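Local atomic coordinates of SYE1 (Shewanella oneidensis, PDB entry 4AWT), a protein that binds flavin mononucleotide and probably reduces activated carbon-carbon double bonds with NAD(P)H, as an Old Yellow Enzyme relative. Residues Ala42-Gln47 with Lys355-Tyr360; Gly177-Ala182 with Gly231-Pro236; Tyr186-Phe191 with Arg212-Val217. The protein carries 1 engineered substitution. One frame throughout, in Å; residues are numbered along the deposited sequence.

Contact 1: Ala42-Gln47 with Lys355-Tyr360; sequences AIYYAQ and KGLTDY
The ring of Y44 receives L357 on one face: CD1 of the leucine stands 3.7 Å from the ring centroid and 17° off the normal, a CH-pi contact displaced toward the rim. L357 CD1 is 3.6 Å from Y44 CD1, while Y44 CD2 in turn lies over the centre of the Y45 ring, which packs against helix 77-92. With CG of L357 anti to its backbone N (chi1 -175°), the branch swings in toward helix 39-46 and crosses the tyrosine side chain at about a right angle. At the rim of the ring, L357 O comes within 3.5 Å of Y44 CD1. Y44 also touches M22 of strand 20-22. Beside the ring, T358 offers its methyl to Y44 CB and to the branch methyl of I43: T358 CG2 is 3.8 Å from Y44 CB and 4.0 Å from I43 CG2. The threonine hydroxyl turns to E354, with which OG1 is hydrogen-bonded, leaving the methyl for the helix. Q47, one turn beyond I43, brings its terminal amide up to the T358 carbonyl on an extended chain. The loop is braced by its own turn, G356 N giving a 2.9 Å hydrogen bond to D359 OD1. R27 ties the two parts further, bonding to G356 O and weakly to Y44 OH. Here a segment near the C terminus packs on helix 39-46, the first helix of the TIM barrel, beside the flavin, which lies about 7 Å from the Y44 side chain.

Contact 2: Gly177-Ala182 with Gly231-Pro236; sequences GIELHA and GVRLAP. With FMN (flavin mononucleotide), chain B.
L180 and V232 meet on the helix-facing side of two neighbouring parallel strands, with L180 CB 4.1 Å from V232 CG2. A182 continues this apolar row, its CB 3.8 Å from L234 CD2; helix 212-225 packs on L180 and helix 248-261 on V232 and L234. Between the strands runs a parallel ladder: G231 N to I178 O, L180 N to G231 O, R233 N to L180 O and A182 N to R233 O. The first is almost straight at 178°, whereas the last, from A182 N, bends to 132°. Beyond it a water donates to A182 O and accepts from A235 N. The barrel interior carries the polar groups E179, H181 and R233. E179 crosses the arginine chain at a slant, OE2 3.4 Å from R233 CD, and its carboxylate is held by Y266, H268 and Q100. An extended chain from CG to NE carries the R233 guanidinium to the flavin. R233 NH1 gives hydrogen bonds to FMN O2 at 2.8 Å and FMN O2' at 3.0 Å. R233 NH2 bonds to FMN O3' at 2.8 Å, and FMN N1 lies in plane at the guanidinium edge. H181 presents a ring face to FMN O2, with NE2 3.0 Å away, and stacks with W102. R233 thus grips the pyrimidine end and the ribityl chain together, and its positive charge would probably stabilise negative charge at N1 and O2 of the reduced flavin; E179, whose OE2 is 4.3 Å from R233 NE with no N-H pointing at it, may offset part of that charge.

Contact 3: Tyr186-Phe191 with Arg212-Val217; sequences YLINQF and RFLDEV. With BOG (octyl beta-D-glucopyranoside), chain D.
F213 CG, anti to its backbone N (chi1 -172°), sends its ring to F191, whose CG is anti to the carbonyl carbon, and the rings overlap obliquely. The contact belongs to the TIM barrel, joining the short helix 187-192, which follows strand 177-181, to helix 212-225, which leads to strand 230-234. The short axes run at 138° to one another and approach within 9.1 Å. The phenylalanine planes are 33° apart with centroids separated by 4.6 Å. F213 CD2 sits over one face of F191, toward the rim, and F213 CB makes a CH-pi contact over that ring, 4.2 Å from its centroid. The far part of F213 meets L187 and I188, with CE2 3.8 Å from I188 CG1 and 3.9 Å from L187 CD2. I188 divides its branches: CG2 lies against L214 CB, and CD1 of I188 lies 4.2 Å from V217 CG1. Around this core, Y163 of helix 153-172 touches I188 and V217, V159 touches F213, and L180 touches L214 and V217 from the barrel wall. At the other end of the segment Y186 lies on the flavin side, where its OH is hydrogen-bonded to Y68 and, at 2.7 Å, to O4 of the bound octyl glucoside.

How the contacts relate
From the N terminus, helix 39-46 comes first, and its contact 1 partner waits until 355-360, so contact 1 closes a loop that contains seven of the eight barrel strands, all but 20-22. Inside it, strand 177-181 opens contact 2, which 231-236 completes across the fourth and fifth barrel strands. Contact 3 is nested within that loop, pairing the helix just after the one strand with the helix just before the other. Contacts 2 and 3 touch directly: L180 CD1 is 3.6 Å from I188 CD1, joining barrel wall to helical layer. Contact 1 touches neither and lies on the opposite side of the chain's centre from contact 3, their centres about 33 Å apart.

Contact 1: Ala42-Gln47 with Lys355-Tyr360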
loop_
_atom_site.group_PDB
_atom_site.type_symbol
_atom_site.label_atom_id
_atom_site.label_comp_id
_atom_site.label_asym_id
_atom_site.label_seq_id
_atom_site.Cartn_x
_atom_site.Cartn_y
_atom_site.Cartn_z
ATOM N N ALA A 42 2.949 -14.348 -9.914
ATOM C CA ALA A 42 1.945 -14.226 -10.938
ATOM C C ALA A 42 0.766 -15.199 -10.705
ATOM O O ALA A 42 -0.385 -14.820 -10.828
ATOM C CB ALA A 42 2.569 -14.430 -12.302
ATOM N N ILE A 43 1.107 -16.447 -10.365
ATOM C CA ILE A 43 0.046 -17.414 -10.048
ATOM C C ILE A 43 -0.767 -16.940 -8.866
ATOM O O ILE A 43 -2.000 -16.981 -8.889
ATOM C CB ILE A 43 0.654 -18.810 -9.777
ATOM C CG1 ILE A 43 1.442 -19.341 -10.963
ATOM C CG2 ILE A 43 -0.478 -19.755 -9.370
ATOM C CD1 ILE A 43 2.130 -20.658 -10.692
ATOM N N TYR A 44 -0.082 -16.524 -7.809
ATOM C CA TYR A 44 -0.725 -16.060 -6.574
ATOM C C TYR A 44 -1.732 -14.949 -6.834
ATOM O O TYR A 44 -2.861 -14.976 -6.365
ATOM C CB TYR A 44 0.368 -15.605 -5.652
ATOM C CG TYR A 44 -0.014 -14.685 -4.506
ATOM C CD1 TYR A 44 -0.701 -15.144 -3.397
ATOM C CD2 TYR A 44 0.345 -13.348 -4.566
ATOM C CE1 TYR A 44 -1.022 -14.297 -2.373
ATOM C CE2 TYR A 44 0.067 -12.485 -3.521
ATOM C CZ TYR A 44 -0.614 -12.965 -2.415
ATOM O OH TYR A 44 -0.865 -12.180 -1.321
ATOM N N TYR A 45 -1.309 -13.909 -7.603
ATOM C CA TYR A 45 -2.212 -12.823 -7.877
ATOM C C TYR A 45 -3.349 -13.266 -8.794
ATOM O O TYR A 45 -4.506 -12.897 -8.595
ATOM C CB TYR A 45 -1.476 -11.631 -8.451
ATOM C CG TYR A 45 -0.678 -10.822 -7.463
ATOM C CD1 TYR A 45 -1.348 -10.012 -6.538
ATOM C CD2 TYR A 45 0.698 -10.810 -7.451
ATOM C CE1 TYR A 45 -0.655 -9.228 -5.653
ATOM C CE2 TYR A 45 1.405 -10.016 -6.560
ATOM C CZ TYR A 45 0.735 -9.216 -5.657
ATOM O OH TYR A 45 1.404 -8.396 -4.806
ATOM N N ALA A 46 -3.039 -14.074 -9.811
ATOM C CA ALA A 46 -4.081 -14.529 -10.728
ATOM C C ALA A 46 -5.132 -15.370 -10.021
ATOM O O ALA A 46 -6.303 -15.307 -10.383
ATOM C CB ALA A 46 -3.464 -15.280 -11.880
ATOM N N GLN A 47 -4.721 -16.136 -9.009
ATOM C CA GLN A 47 -5.668 -16.904 -8.200
ATOM C C GLN A 47 -6.688 -16.036 -7.506
ATOM O O GLN A 47 -7.742 -16.540 -7.116
ATOM C CB GLN A 47 -4.927 -17.705 -7.141
ATOM C CG GLN A 47 -4.182 -18.932 -7.645
ATOM C CD GLN A 47 -3.438 -19.660 -6.565
ATOM O OE1 GLN A 47 -3.026 -20.871 -6.808
ATOM N NE2 GLN A 47 -3.222 -19.140 -5.469
ATOM N N LYS A 355 4.638 -22.639 -0.807
ATOM C CA LYS A 355 3.870 -23.092 0.351
ATOM C C LYS A 355 3.424 -21.879 1.153
ATOM O O LYS A 355 4.214 -21.005 1.534
ATOM C CB LYS A 355 4.720 -24.059 1.180
ATOM C CG LYS A 355 4.946 -25.360 0.509
ATOM C CD LYS A 355 5.811 -26.297 1.369
ATOM C CE LYS A 355 5.895 -27.677 0.759
ATOM N NZ LYS A 355 6.107 -28.687 1.839
ATOM N N GLY A 356 2.123 -21.840 1.416
ATOM C CA GLY A 356 1.548 -20.707 2.088
ATOM C C GLY A 356 1.385 -19.493 1.203
ATOM O O GLY A 356 1.093 -18.412 1.715
ATOM N N LEU A 357 1.518 -19.670 -0.091
ATOM C CA LEU A 357 1.344 -18.611 -1.084
ATOM C C LEU A 357 0.289 -19.014 -2.085
ATOM O O LEU A 357 -0.787 -18.398 -2.175
ATOM C CB LEU A 357 2.662 -18.240 -1.768
ATOM C CG LEU A 357 2.564 -17.055 -2.716
ATOM C CD1 LEU A 357 2.515 -15.736 -1.953
ATOM C CD2 LEU A 357 3.714 -17.077 -3.711
ATOM N N THR A 358 0.547 -20.074 -2.858
ATOM C CA THR A 358 -0.292 -20.494 -3.941
ATOM C C THR A 358 -1.039 -21.796 -3.698
ATOM O O THR A 358 -1.774 -22.261 -4.564
ATOM C CB THR A 358 0.495 -20.650 -5.262
ATOM O OG1 THR A 358 1.539 -21.581 -4.995
ATOM C CG2 THR A 358 1.077 -19.341 -5.709
ATOM N N ASP A 359 -0.881 -22.377 -2.502
ATOM C CA ASP A 359 -1.459 -23.683 -2.191
ATOM C C ASP A 359 -2.597 -23.606 -1.206
ATOM O O ASP A 359 -3.011 -24.645 -0.681
ATOM C CB ASP A 359 -0.393 -24.683 -1.760
ATOM C CG ASP A 359 0.308 -24.330 -0.502
ATOM O OD1 ASP A 359 0.063 -23.250 0.036
ATOM O OD2 ASP A 359 1.172 -25.158 -0.061
ATOM N N TYR A 360 -3.190 -22.432 -0.967
ATOM C CA TYR A 360 -4.459 -22.342 -0.303
ATOM C C TYR A 360 -5.547 -22.700 -1.305
ATOM O O TYR A 360 -5.642 -22.020 -2.339
ATOM C CB TYR A 360 -4.710 -20.985 0.279
ATOM C CG TYR A 360 -3.885 -20.575 1.457
ATOM C CD1 TYR A 360 -4.238 -20.949 2.749
ATOM C CD2 TYR A 360 -2.755 -19.779 1.313
ATOM C CE1 TYR A 360 -3.523 -20.522 3.854
ATOM C CE2 TYR A 360 -2.017 -19.375 2.401
ATOM C CZ TYR A 360 -2.407 -19.741 3.666
ATOM O OH TYR A 360 -1.728 -19.311 4.791
#

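Contact 2: Gly177-Ala182 with Gly231-Pro236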
loop_
_atom_site.group_PDB
_atom_site.type_symbol
_atom_site.label_atom_id
_atom_site.label_comp_id
_atom_site.label_asym_id
_atom_site.label_seq_id
_atom_site.Cartn_x
_atom_site.Cartn_y
_atom_site.Cartn_z
ATOM N N GLY A 177 -2.649 1.192 -13.002
ATOM C CA GLY A 177 -2.454 2.394 -12.205
ATOM C C GLY A 177 -1.455 2.121 -11.122
ATOM O O GLY A 177 -0.880 1.018 -11.032
ATOM N N ILE A 178 -1.237 3.136 -10.281
ATOM C CA ILE A 178 -0.383 3.012 -9.126
ATOM C C ILE A 178 -1.135 3.480 -7.884
ATOM O O ILE A 178 -2.009 4.333 -7.973
ATOM C CB ILE A 178 0.959 3.759 -9.284
ATOM C CG1 ILE A 178 0.822 5.276 -9.323
ATOM C CG2 ILE A 178 1.675 3.224 -10.506
ATOM C CD1 ILE A 178 0.804 5.998 -7.996
ATOM N N GLU A 179 -0.724 2.941 -6.748
ATOM C CA GLU A 179 -1.145 3.415 -5.445
ATOM C C GLU A 179 0.078 3.949 -4.751
ATOM O O GLU A 179 1.081 3.244 -4.555
ATOM C CB GLU A 179 -1.756 2.299 -4.599
ATOM C CG GLU A 179 -2.269 2.814 -3.262
ATOM C CD GLU A 179 -2.856 1.722 -2.388
ATOM O OE1 GLU A 179 -4.056 1.373 -2.643
ATOM O OE2 GLU A 179 -2.163 1.227 -1.488
ATOM N N LEU A 180 0.032 5.218 -4.323
ATOM C CA LEU A 180 1.116 5.770 -3.520
ATOM C C LEU A 180 0.949 5.328 -2.084
ATOM O O LEU A 180 -0.040 5.657 -1.434
ATOM C CB LEU A 180 1.067 7.283 -3.596
ATOM C CG LEU A 180 2.097 8.020 -2.746
ATOM C CD1 LEU A 180 3.518 7.635 -3.173
ATOM C CD2 LEU A 180 1.869 9.519 -2.827
ATOM N N HIS A 181 1.935 4.608 -1.551
ATOM C CA HIS A 181 1.886 4.217 -0.137
ATOM C C HIS A 181 2.300 5.440 0.691
ATOM O O HIS A 181 3.493 5.713 0.833
ATOM C CB HIS A 181 2.789 3.043 0.158
ATOM C CG HIS A 181 2.494 2.381 1.464
ATOM N ND1 HIS A 181 1.714 2.951 2.407
ATOM C CD2 HIS A 181 2.869 1.137 1.871
ATOM C CE1 HIS A 181 1.632 2.074 3.389
ATOM N NE2 HIS A 181 2.295 0.972 3.104
ATOM N N ALA A 182 1.343 6.173 1.220
ATOM C CA ALA A 182 1.567 7.291 2.097
ATOM C C ALA A 182 1.053 7.004 3.498
ATOM O O ALA A 182 0.775 7.928 4.269
ATOM C CB ALA A 182 0.965 8.575 1.513
ATOM N N GLY A 231 -3.904 6.309 -7.290
ATOM C CA GLY A 231 -4.557 6.225 -5.986
ATOM C C GLY A 231 -3.534 6.530 -4.912
ATOM O O GLY A 231 -2.324 6.477 -5.155
ATOM N N VAL A 232 -4.012 6.827 -3.695
ATOM C CA VAL A 232 -3.150 7.112 -2.578
ATOM C C VAL A 232 -3.682 6.389 -1.347
ATOM O O VAL A 232 -4.889 6.410 -1.113
ATOM C CB VAL A 232 -3.032 8.616 -2.303
ATOM C CG1 VAL A 232 -2.192 8.912 -1.067
ATOM C CG2 VAL A 232 -2.472 9.343 -3.518
ATOM N N ARG A 233 -2.784 5.824 -0.544
ATOM C CA ARG A 233 -3.128 5.184 0.714
ATOM C C ARG A 233 -2.656 6.050 1.877
ATOM O O ARG A 233 -1.505 6.486 1.917
ATOM C CB ARG A 233 -2.512 3.791 0.808
ATOM C CG ARG A 233 -3.277 2.916 1.796
ATOM C CD ARG A 233 -2.846 1.466 1.798
ATOM N NE ARG A 233 -3.923 0.646 2.340
ATOM C CZ ARG A 233 -3.825 -0.563 2.870
ATOM N NH1 ARG A 233 -2.680 -1.095 3.168
ATOM N NH2 ARG A 233 -4.950 -1.221 3.169
ATOM N N LEU A 234 -3.571 6.261 2.846
ATOM C CA LEU A 234 -3.330 7.017 4.066
ATOM C C LEU A 234 -3.723 6.186 5.283
ATOM O O LEU A 234 -4.597 5.315 5.193
ATOM C CB LEU A 234 -4.120 8.342 4.106
ATOM C CG LEU A 234 -3.784 9.334 2.999
ATOM C CD1 LEU A 234 -4.701 10.550 3.148
ATOM C CD2 LEU A 234 -2.320 9.771 3.010
ATOM N N ALA A 235 -3.120 6.504 6.424
ATOM C CA ALA A 235 -3.420 5.878 7.703
ATOM C C ALA A 235 -3.594 6.952 8.756
ATOM O O ALA A 235 -2.658 7.298 9.484
ATOM C CB ALA A 235 -2.343 4.923 8.103
ATOM N N PRO A 236 -4.784 7.538 8.870
ATOM C CA PRO A 236 -4.946 8.684 9.772
ATOM C C PRO A 236 -4.695 8.363 11.230
ATOM O O PRO A 236 -4.182 9.243 11.948
ATOM C CB PRO A 236 -6.397 9.111 9.539
ATOM C CG PRO A 236 -6.719 8.658 8.134
ATOM C CD PRO A 236 -5.975 7.322 8.019
HETATM N N1 FMN B . -0.192 -2.620 3.554
HETATM C C2 FMN B . 0.372 -1.888 2.601
HETATM O O2 FMN B . -0.046 -0.735 2.310
HETATM N N3 FMN B . 1.454 -2.385 1.888
HETATM C C4 FMN B . 1.996 -3.639 2.118
HETATM O O4 FMN B . 2.908 -4.052 1.355
HETATM C C4A FMN B . 1.464 -4.346 3.194
HETATM N N5 FMN B . 2.006 -5.576 3.564
HETATM C C5A FMN B . 1.191 -6.436 4.350
HETATM C C6 FMN B . 1.552 -7.749 4.522
HETATM C C7 FMN B . 0.758 -8.649 5.272
HETATM C C7M FMN B . 1.158 -10.104 5.311
HETATM C C8 FMN B . -0.364 -8.168 5.875
HETATM C C8M FMN B . -1.289 -9.069 6.669
HETATM C C9 FMN B . -0.739 -6.818 5.717
HETATM C C9A FMN B . 0.026 -5.940 4.946
HETATM N N10 FMN B . -0.377 -4.605 4.734
HETATM C C10 FMN B . 0.305 -3.835 3.811
HETATM C "C1'" FMN B . -1.633 -4.131 5.321
HETATM C "C2'" FMN B . -2.885 -4.642 4.583
HETATM O "O2'" FMN B . -2.994 -4.041 3.304
HETATM C "C3'" FMN B . -4.169 -4.315 5.321
HETATM O "O3'" FMN B . -4.416 -2.918 5.366
HETATM C "C4'" FMN B . -4.259 -4.883 6.749
HETATM O "O4'" FMN B . -3.822 -6.232 6.808
HETATM C "C5'" FMN B . -5.634 -4.698 7.361
HETATM O "O5'" FMN B . -6.639 -5.413 6.621
HETATM P P FMN B . -7.145 -6.853 7.150
HETATM O O1P FMN B . -5.979 -7.798 6.997
HETATM O O2P FMN B . -7.557 -6.685 8.596
HETATM O O3P FMN B . -8.290 -7.171 6.221
HETATM O O HOH W 1 -0.957 8.330 6.416
#

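Contact 3: Tyr186-Phe191 with Arg212-Val217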
loop_
_atom_site.group_PDB
_atom_site.type_symbol
_atom_site.label_atom_id
_atom_site.label_comp_id
_atom_site.label_asym_id
_atom_site.label_seq_id
_atom_site.Cartn_x
_atom_site.Cartn_y
_atom_site.Cartn_z
ATOM N N TYR A 186 5.391 4.920 6.816
ATOM C CA TYR A 186 6.474 4.951 5.828
ATOM C C TYR A 186 6.832 6.383 5.468
ATOM O O TYR A 186 6.478 7.318 6.155
ATOM C CB TYR A 186 6.149 3.972 4.695
ATOM C CG TYR A 186 6.058 2.559 5.233
ATOM C CD1 TYR A 186 7.160 1.935 5.804
ATOM C CD2 TYR A 186 4.869 1.850 5.166
ATOM C CE1 TYR A 186 7.096 0.654 6.297
ATOM C CE2 TYR A 186 4.791 0.567 5.647
ATOM C CZ TYR A 186 5.882 -0.049 6.222
ATOM O OH TYR A 186 5.749 -1.314 6.699
ATOM N N LEU A 187 7.671 6.581 4.421
ATOM C CA LEU A 187 8.351 7.859 4.263
ATOM C C LEU A 187 7.412 9.035 4.219
ATOM O O LEU A 187 7.603 10.026 4.938
ATOM C CB LEU A 187 9.211 7.866 2.991
ATOM C CG LEU A 187 9.987 9.169 2.810
ATOM C CD1 LEU A 187 10.997 9.432 3.901
ATOM C CD2 LEU A 187 10.656 9.166 1.435
ATOM N N ILE A 188 6.415 8.998 3.339
ATOM C CA ILE A 188 5.541 10.165 3.233
ATOM C C ILE A 188 4.818 10.410 4.551
ATOM O O ILE A 188 4.632 11.556 4.983
ATOM C CB ILE A 188 4.613 10.065 2.022
ATOM C CG1 ILE A 188 5.464 9.965 0.728
ATOM C CG2 ILE A 188 3.657 11.244 1.965
ATOM C CD1 ILE A 188 4.682 9.696 -0.472
ATOM N N ASN A 189 4.399 9.322 5.206
ATOM C CA ASN A 189 3.743 9.433 6.492
ATOM C C ASN A 189 4.644 10.045 7.549
ATOM O O ASN A 189 4.136 10.711 8.474
ATOM C CB ASN A 189 3.211 8.043 6.834
ATOM C CG ASN A 189 2.167 7.909 7.908
ATOM O OD1 ASN A 189 1.608 6.806 8.032
ATOM N ND2 ASN A 189 1.846 8.963 8.625
ATOM N N GLN A 190 5.960 9.853 7.444
ATOM C CA GLN A 190 6.927 10.465 8.340
ATOM C C GLN A 190 7.011 11.997 8.158
ATOM O O GLN A 190 7.489 12.654 9.071
ATOM C CB GLN A 190 8.310 9.845 8.127
ATOM C CG GLN A 190 8.380 8.387 8.573
ATOM C CD GLN A 190 9.405 7.558 7.866
ATOM O OE1 GLN A 190 10.525 8.027 7.540
ATOM N NE2 GLN A 190 9.095 6.318 7.584
ATOM N N PHE A 191 6.564 12.510 7.031
ATOM C CA PHE A 191 6.379 13.942 6.844
ATOM C C PHE A 191 5.012 14.426 7.325
ATOM O O PHE A 191 4.902 15.494 7.908
ATOM C CB PHE A 191 6.555 14.371 5.382
ATOM C CG PHE A 191 7.985 14.412 4.898
ATOM C CD1 PHE A 191 8.672 13.249 4.559
ATOM C CD2 PHE A 191 8.665 15.617 4.816
ATOM C CE1 PHE A 191 9.965 13.298 4.101
ATOM C CE2 PHE A 191 9.962 15.669 4.376
ATOM C CZ PHE A 191 10.605 14.515 4.012
ATOM N N ARG A 212 3.267 19.063 2.256
ATOM C CA ARG A 212 3.926 19.512 1.027
ATOM C C ARG A 212 4.579 18.360 0.288
ATOM O O ARG A 212 4.489 18.298 -0.950
ATOM C CB ARG A 212 4.945 20.615 1.367
ATOM C CG ARG A 212 5.510 21.241 0.095
ATOM C CD ARG A 212 6.533 22.338 0.462
ATOM N NE ARG A 212 5.982 23.344 1.358
ATOM C CZ ARG A 212 5.153 24.284 1.064
ATOM N NH1 ARG A 212 4.760 24.468 -0.190
ATOM N NH2 ARG A 212 4.712 25.073 2.061
ATOM N N PHE A 213 5.277 17.469 0.973
ATOM C CA PHE A 213 5.945 16.369 0.289
ATOM C C PHE A 213 4.907 15.486 -0.406
ATOM O O PHE A 213 5.052 15.139 -1.577
ATOM C CB PHE A 213 6.815 15.598 1.253
ATOM C CG PHE A 213 7.687 14.557 0.611
ATOM C CD1 PHE A 213 8.545 14.857 -0.413
ATOM C CD2 PHE A 213 7.655 13.247 1.076
ATOM C CE1 PHE A 213 9.363 13.879 -0.968
ATOM C CE2 PHE A 213 8.477 12.280 0.524
ATOM C CZ PHE A 213 9.366 12.615 -0.463
ATOM N N LEU A 214 3.815 15.150 0.300
ATOM C CA LEU A 214 2.708 14.430 -0.315
ATOM C C LEU A 214 2.232 15.140 -1.568
ATOM O O LEU A 214 2.030 14.538 -2.630
ATOM C CB LEU A 214 1.573 14.297 0.691
ATOM C CG LEU A 214 0.288 13.683 0.150
ATOM C CD1 LEU A 214 0.448 12.217 -0.234
ATOM C CD2 LEU A 214 -0.832 13.820 1.180
ATOM N N ASP A 215 1.981 16.469 -1.452
ATOM C CA ASP A 215 1.495 17.238 -2.556
ATOM C C ASP A 215 2.396 17.124 -3.780
ATOM O O ASP A 215 1.960 16.931 -4.903
ATOM C CB ASP A 215 1.341 18.701 -2.118
ATOM C CG ASP A 215 0.670 19.564 -3.137
ATOM O OD1 ASP A 215 -0.345 19.192 -3.691
ATOM O OD2 ASP A 215 1.048 20.728 -3.203
ATOM N N GLU A 216 3.710 17.303 -3.537
ATOM C CA GLU A 216 4.659 17.318 -4.611
ATOM C C GLU A 216 4.853 15.961 -5.253
ATOM O O GLU A 216 5.013 15.839 -6.483
ATOM C CB GLU A 216 5.992 17.885 -4.110
ATOM C CG GLU A 216 5.871 19.365 -3.762
ATOM C CD GLU A 216 7.120 19.994 -3.192
ATOM O OE1 GLU A 216 8.102 19.258 -2.975
ATOM O OE2 GLU A 216 7.125 21.200 -2.918
ATOM N N VAL A 217 4.851 14.891 -4.440
ATOM C CA VAL A 217 4.924 13.543 -4.985
ATOM C C VAL A 217 3.698 13.255 -5.841
ATOM O O VAL A 217 3.814 12.762 -6.957
ATOM C CB VAL A 217 5.123 12.506 -3.869
ATOM C CG1 VAL A 217 4.985 11.089 -4.442
ATOM C CG2 VAL A 217 6.455 12.652 -3.176
HETATM C C1 BOG D . 4.962 -5.845 8.179
HETATM O O1 BOG D . 4.860 -7.007 8.955
HETATM C C2 BOG D . 4.966 -6.138 6.711
HETATM O O2 BOG D . 6.110 -6.870 6.329
HETATM C C3 BOG D . 4.963 -4.860 5.856
HETATM O O3 BOG D . 4.734 -5.173 4.510
HETATM C C4 BOG D . 3.778 -3.998 6.310
HETATM O O4 BOG D . 3.804 -2.803 5.604
HETATM C C5 BOG D . 3.783 -3.757 7.815
HETATM O O5 BOG D . 3.764 -5.033 8.423
HETATM C C6 BOG D . 2.594 -2.947 8.264
HETATM O O6 BOG D . 2.781 -2.729 9.651
HETATM C "C1'" BOG D . 5.398 -6.900 10.251
HETATM C "C2'" BOG D . 5.454 -8.206 11.039
HETATM C "C3'" BOG D . 4.187 -9.004 10.996
HETATM C "C4'" BOG D . 3.925 -10.117 12.004
HETATM C "C5'" BOG D . 3.739 -11.420 11.220
HETATM C "C6'" BOG D . 4.915 -12.367 11.464
HETATM C "C7'" BOG D . 4.730 -13.658 10.647
HETATM C "C8'" BOG D . 5.570 -14.720 11.346
#